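Local coordinates for DUF3501 family protein (Burkholderia pseudomallei K96243, PDB 3FJV), which is of unknown function and belongs to the DUF3501 family, its chain combining an antiparallel beta-sheet with several helices and pairing with a second copy in the assembly, at residues Asn86-Leu91 with Phe146-Leu151. Residues are numbered along the deposited sequence; the frame is centred on the assembly and turned at random. Where two conformers were deposited one is given.
Sequences NLKATL and FLRFEL
Leu-147, which buries more surface than any other residue here, pairs with Ala-89 through two backbone hydrogen bonds, Leu-147 N to Ala-89 O at 2.7 Å and Ala-89 N to Leu-147 O at 3.0 Å. The first is almost straight, at 176°. The Leu-147 side chain rises from the sheet, its CD1 reaching the CB of Leu-91 at 4.0 Å, and continues onto Leu-43 and Ala-127 of the flanking strands. Two residues along the sheet, toward the start of strand 86-93 and the end of strand 144-150, Leu-87 and Phe-149 form the next hydrogen-bonded pair. The Phe-149 CG is anti to its carbonyl carbon (chi1 -66°), which brings the ring edge past Leu-87 O to the methyl of Ala-89, where CE2 lies 4.4 Å from CB. Leu-87 keeps its CB against Phe-149 CB while its CD1 reaches the CD2 of Leu-151, just beyond the strand end. These pairs join two adjacent inner strands, 86-93 and 144-150, of an antiparallel sheet that continues through 41-45 on one flank and 125-129 on the other. Leu-87, Ala-89, Leu-147 and Phe-149 share one face; the other, with Asn-86, Lys-88, Arg-148 and Glu-150, is more polar but also carries Thr-90 and the Phe-146 ring. Asn-86 and Glu-150 each have a second conformer; in the one described, Asn-86 ND2 donates to the syn side of Glu-150 OE1 (3.0 Å), and the same oxygen takes Arg-148 NH1 from above the carboxylate plane in a 2.7 Å salt bridge. Lys-88 lies alongside Arg-148, CE against CD, but carries its ammonium to the carbonyls of Pro-79 and Val-81, while Asn-86 OD1 accepts from Asp-83 N.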
ATOM      1  N   ASN A  86      23.195  -7.187  -9.273  1.00 20.05           N
ATOM      2  CA  ASN A  86      22.409  -6.445  -8.338  0.50 20.92           C
ATOM      3  C   ASN A  86      21.736  -7.301  -7.290  1.00 20.22           C
ATOM      4  O   ASN A  86      21.296  -8.449  -7.517  1.00 28.02           O
ATOM      5  CB  ASN A  86      21.367  -5.651  -9.066  0.50 22.26           C
ATOM      6  CG  ASN A  86      20.604  -6.489 -10.011  0.50 24.26           C
ATOM      7  OD1 ASN A  86      20.464  -7.702  -9.800  0.50 22.23           O
ATOM      8  ND2 ASN A  86      20.143  -5.886 -11.089  0.50 19.67           N
ATOM      9  N   LEU A  87      21.694  -6.739  -6.113  1.00 15.65           N
ATOM     10  CA  LEU A  87      20.920  -7.340  -5.041  1.00 16.24           C
ATOM     11  C   LEU A  87      19.519  -6.689  -5.110  1.00 17.80           C
ATOM     12  O   LEU A  87      19.374  -5.467  -5.420  1.00 17.44           O
ATOM     13  CB  LEU A  87      21.598  -7.031  -3.731  1.00 13.81           C
ATOM     14  CG  LEU A  87      23.035  -7.533  -3.556  1.00 14.43           C
ATOM     15  CD1 LEU A  87      23.648  -7.083  -2.200  1.00 12.99           C
ATOM     16  CD2 LEU A  87      23.063  -9.043  -3.676  1.00 12.19           C
ATOM     17  N   LYS A  88      18.503  -7.499  -4.860  1.00 15.29           N
ATOM     18  CA  LYS A  88      17.107  -7.063  -4.850  1.00 16.07           C
ATOM     19  C   LYS A  88      16.537  -7.268  -3.442  1.00 16.58           C
ATOM     20  O   LYS A  88      16.815  -8.282  -2.825  1.00 17.11           O
ATOM     21  CB  LYS A  88      16.263  -7.842  -5.892  1.00 15.40           C
ATOM     22  CG  LYS A  88      16.760  -7.837  -7.349  1.00 18.97           C
ATOM     23  CD  LYS A  88      16.725  -6.515  -7.976  1.00 21.31           C
ATOM     24  CE  LYS A  88      17.048  -6.583  -9.495  1.00 19.97           C
ATOM     25  NZ  LYS A  88      16.010  -7.275 -10.290  1.00 11.85           N
ATOM     26  N   ALA A  89      15.733  -6.310  -2.958  1.00 16.33           N
ATOM     27  CA  ALA A  89      15.146  -6.348  -1.614  1.00 14.98           C
ATOM     28  C   ALA A  89      13.729  -5.733  -1.579  1.00 14.58           C
ATOM     29  O   ALA A  89      13.375  -4.856  -2.375  1.00 13.99           O
ATOM     30  CB  ALA A  89      16.077  -5.690  -0.545  1.00 11.67           C
ATOM     31  N   THR A  90      12.880  -6.317  -0.759  1.00 15.63           N
ATOM     32  CA  THR A  90      11.601  -5.753  -0.404  1.00 16.77           C
ATOM     33  C   THR A  90      11.825  -4.978   0.896  1.00 16.91           C
ATOM     34  O   THR A  90      12.323  -5.526   1.895  1.00 16.84           O
ATOM     35  CB  THR A  90      10.520  -6.864  -0.209  1.00 18.32           C
ATOM     36  OG1 THR A  90      10.335  -7.562  -1.454  1.00 15.50           O
ATOM     37  CG2 THR A  90       9.198  -6.223   0.229  1.00 16.67           C
ATOM     38  N   LEU A  91      11.482  -3.696   0.851  1.00 18.05           N
ATOM     39  CA  LEU A  91      11.532  -2.813   2.008  1.00 18.92           C
ATOM     40  C   LEU A  91      10.113  -2.683   2.558  1.00 19.63           C
ATOM     41  O   LEU A  91       9.170  -2.373   1.815  1.00 16.24           O
ATOM     42  CB  LEU A  91      12.049  -1.421   1.637  1.00 17.43           C
ATOM     43  CG  LEU A  91      12.089  -0.307   2.716  1.00 20.29           C
ATOM     44  CD1 LEU A  91      13.128  -0.491   3.798  1.00 16.33           C
ATOM     45  CD2 LEU A  91      12.361   1.074   2.070  1.00 17.11           C
ATOM     46  N   PHE A 146      10.013  -2.062  -3.689  1.00 14.39           N
ATOM     47  CA  PHE A 146      10.929  -3.035  -4.298  1.00 15.38           C
ATOM     48  C   PHE A 146      12.216  -2.298  -4.648  1.00 17.44           C
ATOM     49  O   PHE A 146      12.190  -1.294  -5.395  1.00 16.85           O
ATOM     50  CB  PHE A 146      10.274  -3.618  -5.548  1.00 14.22           C
ATOM     51  CG  PHE A 146       9.103  -4.557  -5.288  1.00 13.97           C
ATOM     52  CD1 PHE A 146       8.784  -5.040  -4.020  1.00 15.62           C
ATOM     53  CD2 PHE A 146       8.339  -5.022  -6.382  1.00 18.09           C
ATOM     54  CE1 PHE A 146       7.729  -5.911  -3.817  1.00 14.24           C
ATOM     55  CE2 PHE A 146       7.270  -5.896  -6.177  1.00 16.04           C
ATOM     56  CZ  PHE A 146       6.981  -6.345  -4.860  1.00 18.76           C
ATOM     57  N   LEU A 147      13.335  -2.707  -4.049  1.00 12.14           N
ATOM     58  CA  LEU A 147      14.594  -2.011  -4.249  1.00 13.22           C
ATOM     59  C   LEU A 147      15.606  -2.855  -5.073  1.00 13.82           C
ATOM     60  O   LEU A 147      15.625  -4.119  -4.988  1.00 14.64           O
ATOM     61  CB  LEU A 147      15.217  -1.648  -2.907  1.00 13.98           C
ATOM     62  CG  LEU A 147      14.392  -0.915  -1.856  1.00 19.85           C
ATOM     63  CD1 LEU A 147      15.281  -0.592  -0.604  1.00 17.51           C
ATOM     64  CD2 LEU A 147      13.702   0.284  -2.393  1.00 19.47           C
ATOM     65  N   ARG A 148      16.472  -2.152  -5.814  1.00 12.44           N
ATOM     66  CA  ARG A 148      17.562  -2.755  -6.568  1.00 15.15           C
ATOM     67  C   ARG A 148      18.861  -2.044  -6.145  1.00 17.61           C
ATOM     68  O   ARG A 148      18.911  -0.843  -6.141  1.00 17.01           O
ATOM     69  CB  ARG A 148      17.312  -2.533  -8.067  1.00 16.79           C
ATOM     70  CG  ARG A 148      18.454  -2.792  -9.007  1.00 26.74           C
ATOM     71  CD  ARG A 148      17.989  -2.834 -10.472  1.00 26.14           C
ATOM     72  NE  ARG A 148      17.758  -1.536 -11.117  1.00 19.26           N
ATOM     73  CZ  ARG A 148      18.716  -0.780 -11.654  1.00 24.17           C
ATOM     74  NH1 ARG A 148      19.995  -1.152 -11.563  1.00 18.58           N
ATOM     75  NH2 ARG A 148      18.404   0.384 -12.230  1.00 23.96           N
ATOM     76  N   PHE A 149      19.901  -2.792  -5.795  1.00 14.89           N
ATOM     77  CA  PHE A 149      21.200  -2.208  -5.491  1.00 16.89           C
ATOM     78  C   PHE A 149      22.192  -2.732  -6.533  1.00 18.13           C
ATOM     79  O   PHE A 149      22.464  -3.928  -6.564  1.00 13.48           O
ATOM     80  CB  PHE A 149      21.660  -2.675  -4.102  1.00 17.10           C
ATOM     81  CG  PHE A 149      20.820  -2.166  -2.959  1.00 14.74           C
ATOM     82  CD1 PHE A 149      21.087  -0.936  -2.359  1.00 18.29           C
ATOM     83  CD2 PHE A 149      19.818  -2.981  -2.402  1.00 16.35           C
ATOM     84  CE1 PHE A 149      20.315  -0.494  -1.289  1.00 18.69           C
ATOM     85  CE2 PHE A 149      19.087  -2.555  -1.325  1.00 20.39           C
ATOM     86  CZ  PHE A 149      19.333  -1.301  -0.773  1.00 19.82           C
ATOM     87  N   GLU A 150      22.781  -1.853  -7.344  1.00 16.19           N
ATOM     88  CA  GLU A 150      23.653  -2.299  -8.414  0.50 16.63           C
ATOM     89  C   GLU A 150      25.123  -2.237  -7.945  1.00 19.09           C
ATOM     90  O   GLU A 150      25.596  -1.216  -7.435  1.00 17.96           O
ATOM     91  CB  GLU A 150      23.390  -1.498  -9.698  0.50 19.45           C
ATOM     92  CG  GLU A 150      23.733  -2.260 -10.996  0.50 24.53           C
ATOM     93  CD  GLU A 150      22.737  -3.345 -11.380  0.50 27.12           C
ATOM     94  OE1 GLU A 150      21.524  -3.259 -11.049  0.50 18.67           O
ATOM     95  OE2 GLU A 150      23.178  -4.309 -12.044  0.50 40.88           O
ATOM     96  N   LEU A 151      25.816  -3.382  -8.039  1.00 16.60           N
ATOM     97  CA  LEU A 151      27.195  -3.483  -7.559  1.00 16.06           C
ATOM     98  C   LEU A 151      28.186  -3.676  -8.682  1.00 17.01           C
ATOM     99  O   LEU A 151      27.990  -4.527  -9.570  1.00 14.68           O
ATOM    100  CB  LEU A 151      27.352  -4.628  -6.549  1.00 17.57           C
ATOM    101  CG  LEU A 151      26.932  -4.511  -5.080  1.00 27.79           C
ATOM    102  CD1 LEU A 151      25.517  -3.992  -4.837  1.00 25.86           C
ATOM    103  CD2 LEU A 151      27.107  -5.915  -4.426  1.00 23.52           C
TER